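Local coordinates for protein riboflavin kinase, putative (Trypanosoma brucei, PDB 3BNW) that probably phosphorylates riboflavin with ATP to make FMN, as a putative riboflavin kinase of the flavokinase family, at residues 19-24 and 113-118. Residues are numbered along the deposited sequence; the frame is centred on the assembly and turned at random.
Sequences FLRGKV and GAVVKI
L20 and I118 face each other as a hydrogen-bonded antiparallel pair, and from there the strands of 19-24 and 115-118 run at 150° with axes 4.6 Å apart at their closest. L20 N gives to I118 O and I118 N returns to L20 O; G22 and V116 repeat the exchange, V116 N reaching G22 O at 2.8 Å. The ladder carries on ahead of the start of the second strand, into the loop residues A114 and G113, where V24 N binds A114 O and G113 N closes on V24 O at 2.7 Å.

One face of the sheet carries R21, K117 and V115. R21 CG lies alongside its neighbours across the strands, 3.7 Å from V115 CG1 and 3.9 Å from K117 CG. Farther out the arginine bends at chi3 (57°), and its guanidinium brings NH1 to the edge of the F19 ring, in the ring plane, while NH2 hydrogen-bonds T171 O. K117 runs out extended and its NZ hydrogen-bonds F165 O; its charged end does not touch that of R21. The F19 ring lies alongside K117, pointing the same way, with CE2 4.0 Å from K117 CB.

On the other face I118 turns CG1 into the cramped slot between its own N and carbonyl carbon (chi1 58°), where it meets L20 CB at 3.9 Å. L20 itself packs on V48 and L52 of helix 46-52. V24 points its CB toward 113-118, so that its CG2 crosses V116 CG1 at about a right angle, 4.0 Å away.

Strand 18-25 also pairs with 174-177, and strand 115-126 with 58-69, so this ladder joins sequence-distant strands within the curled antiparallel sheet, consistent with the six-stranded beta-barrel core of riboflavin kinases.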
ATOM      1  N   PHE A  19       7.934  -6.320   1.861  1.00 24.22           N
ATOM      2  CA  PHE A  19       7.657  -6.154   0.443  1.00 24.09           C
ATOM      3  C   PHE A  19       6.456  -7.028   0.092  1.00 24.06           C
ATOM      4  O   PHE A  19       6.303  -8.123   0.634  1.00 23.84           O
ATOM      5  CB  PHE A  19       8.889  -6.575  -0.363  1.00 23.84           C
ATOM      6  CG  PHE A  19       8.673  -6.597  -1.852  1.00 23.75           C
ATOM      7  CD1 PHE A  19       8.483  -7.801  -2.521  1.00 23.65           C
ATOM      8  CD2 PHE A  19       8.672  -5.417  -2.585  1.00 22.85           C
ATOM      9  CE1 PHE A  19       8.290  -7.828  -3.896  1.00 23.68           C
ATOM     10  CE2 PHE A  19       8.479  -5.432  -3.956  1.00 23.25           C
ATOM     11  CZ  PHE A  19       8.286  -6.641  -4.614  1.00 23.54           C
ATOM     12  N   LEU A  20       5.605  -6.539  -0.803  1.00 24.19           N
ATOM     13  CA  LEU A  20       4.421  -7.285  -1.217  1.00 24.22           C
ATOM     14  C   LEU A  20       4.176  -7.079  -2.697  1.00 23.91           C
ATOM     15  O   LEU A  20       4.165  -5.943  -3.175  1.00 24.39           O
ATOM     16  CB  LEU A  20       3.200  -6.845  -0.400  1.00 24.21           C
ATOM     17  CG  LEU A  20       1.864  -7.571  -0.622  1.00 24.43           C
ATOM     18  CD1 LEU A  20       2.007  -9.086  -0.526  1.00 23.86           C
ATOM     19  CD2 LEU A  20       0.810  -7.073   0.382  1.00 24.74           C
ATOM     20  N   ARG A  21       3.999  -8.178  -3.422  1.00 23.67           N
ATOM     21  CA  ARG A  21       3.714  -8.128  -4.858  1.00 23.48           C
ATOM     22  C   ARG A  21       2.445  -8.924  -5.130  1.00 23.50           C
ATOM     23  O   ARG A  21       2.315 -10.057  -4.666  1.00 23.67           O
ATOM     24  CB  ARG A  21       4.881  -8.709  -5.669  1.00 23.37           C
ATOM     25  CG  ARG A  21       4.632  -8.751  -7.186  1.00 23.61           C
ATOM     26  CD  ARG A  21       5.838  -9.284  -7.965  1.00 23.13           C
ATOM     27  NE  ARG A  21       6.248 -10.623  -7.522  1.00 22.25           N
ATOM     28  CZ  ARG A  21       7.394 -10.920  -6.906  1.00 21.61           C
ATOM     29  NH1 ARG A  21       8.303  -9.985  -6.649  1.00 21.62           N
ATOM     30  NH2 ARG A  21       7.644 -12.175  -6.552  1.00 21.65           N
ATOM     31  N   GLY A  22       1.518  -8.331  -5.877  1.00 23.30           N
ATOM     32  CA  GLY A  22       0.263  -8.997  -6.215  1.00 23.38           C
ATOM     33  C   GLY A  22      -0.535  -8.223  -7.246  1.00 23.52           C
ATOM     34  O   GLY A  22      -0.257  -7.055  -7.497  1.00 23.62           O
ATOM     35  N   LYS A  23      -1.530  -8.879  -7.839  1.00 23.78           N
ATOM     36  CA  LYS A  23      -2.386  -8.249  -8.846  1.00 24.13           C
ATOM     37  C   LYS A  23      -3.489  -7.378  -8.231  1.00 24.15           C
ATOM     38  O   LYS A  23      -3.988  -7.658  -7.140  1.00 23.87           O
ATOM     39  CB  LYS A  23      -3.010  -9.309  -9.761  1.00 24.17           C
ATOM     40  CG  LYS A  23      -1.992 -10.060 -10.606  1.00 24.36           C
ATOM     41  CD  LYS A  23      -2.562 -10.488 -11.944  1.00 24.41           C
ATOM     42  CE  LYS A  23      -1.601 -11.417 -12.672  1.00 24.63           C
ATOM     43  NZ  LYS A  23      -1.940 -11.572 -14.114  1.00 25.18           N
ATOM     44  N   VAL A  24      -3.854  -6.318  -8.950  1.00 24.36           N
ATOM     45  CA  VAL A  24      -4.942  -5.435  -8.544  1.00 24.81           C
ATOM     46  C   VAL A  24      -6.277  -6.087  -8.916  1.00 25.09           C
ATOM     47  O   VAL A  24      -6.522  -6.378 -10.094  1.00 25.74           O
ATOM     48  CB  VAL A  24      -4.835  -4.046  -9.223  1.00 24.84           C
ATOM     49  CG1 VAL A  24      -5.964  -3.129  -8.761  1.00 24.09           C
ATOM     50  CG2 VAL A  24      -3.476  -3.411  -8.932  1.00 24.74           C
ATOM     51  N   GLY A 113      -6.033  -5.807 -12.675  1.00 26.38           N
ATOM     52  CA  GLY A 113      -5.256  -6.822 -13.388  1.00 25.87           C
ATOM     53  C   GLY A 113      -3.798  -6.439 -13.586  1.00 25.10           C
ATOM     54  O   GLY A 113      -3.037  -7.194 -14.187  1.00 25.32           O
ATOM     55  N   ALA A 114      -3.415  -5.263 -13.090  1.00 24.22           N
ATOM     56  CA  ALA A 114      -2.032  -4.815 -13.126  1.00 23.49           C
ATOM     57  C   ALA A 114      -1.312  -5.350 -11.904  1.00 23.10           C
ATOM     58  O   ALA A 114      -1.920  -5.529 -10.848  1.00 23.15           O
ATOM     59  CB  ALA A 114      -1.965  -3.299 -13.144  1.00 23.37           C
ATOM     60  N   VAL A 115      -0.018  -5.608 -12.047  1.00 22.57           N
ATOM     61  CA  VAL A 115       0.785  -6.042 -10.915  1.00 22.13           C
ATOM     62  C   VAL A 115       1.202  -4.813 -10.113  1.00 21.87           C
ATOM     63  O   VAL A 115       1.744  -3.852 -10.648  1.00 21.49           O
ATOM     64  CB  VAL A 115       2.032  -6.851 -11.354  1.00 22.19           C
ATOM     65  CG1 VAL A 115       2.828  -7.305 -10.134  1.00 21.35           C
ATOM     66  CG2 VAL A 115       1.618  -8.053 -12.194  1.00 21.20           C
ATOM     67  N   VAL A 116       0.918  -4.842  -8.823  1.00 22.20           N
ATOM     68  CA  VAL A 116       1.348  -3.779  -7.938  1.00 22.73           C
ATOM     69  C   VAL A 116       2.418  -4.334  -7.009  1.00 22.76           C
ATOM     70  O   VAL A 116       2.301  -5.449  -6.501  1.00 23.08           O
ATOM     71  CB  VAL A 116       0.171  -3.177  -7.123  1.00 22.67           C
ATOM     72  CG1 VAL A 116      -0.533  -4.246  -6.309  1.00 23.02           C
ATOM     73  CG2 VAL A 116       0.674  -2.071  -6.214  1.00 23.18           C
ATOM     74  N   LYS A 117       3.471  -3.552  -6.814  1.00 22.70           N
ATOM     75  CA  LYS A 117       4.534  -3.905  -5.902  1.00 22.91           C
ATOM     76  C   LYS A 117       4.609  -2.800  -4.872  1.00 22.68           C
ATOM     77  O   LYS A 117       4.621  -1.632  -5.240  1.00 22.80           O
ATOM     78  CB  LYS A 117       5.858  -4.018  -6.663  1.00 23.16           C
ATOM     79  CG  LYS A 117       5.862  -5.074  -7.757  1.00 22.96           C
ATOM     80  CD  LYS A 117       7.137  -5.015  -8.585  1.00 23.09           C
ATOM     81  CE  LYS A 117       6.974  -5.725  -9.931  1.00 22.55           C
ATOM     82  NZ  LYS A 117       8.186  -5.599 -10.787  1.00 22.27           N
ATOM     83  N   ILE A 118       4.634  -3.156  -3.591  1.00 22.88           N
ATOM     84  CA  ILE A 118       4.754  -2.147  -2.536  1.00 23.30           C
ATOM     85  C   ILE A 118       5.808  -2.527  -1.502  1.00 23.52           C
ATOM     86  O   ILE A 118       5.995  -3.705  -1.196  1.00 23.70           O
ATOM     87  CB  ILE A 118       3.390  -1.845  -1.831  1.00 23.09           C
ATOM     88  CG1 ILE A 118       2.777  -3.108  -1.225  1.00 23.88           C
ATOM     89  CG2 ILE A 118       2.401  -1.213  -2.812  1.00 22.77           C
ATOM     90  CD1 ILE A 118       1.658  -2.828  -0.229  1.00 23.82           C
TER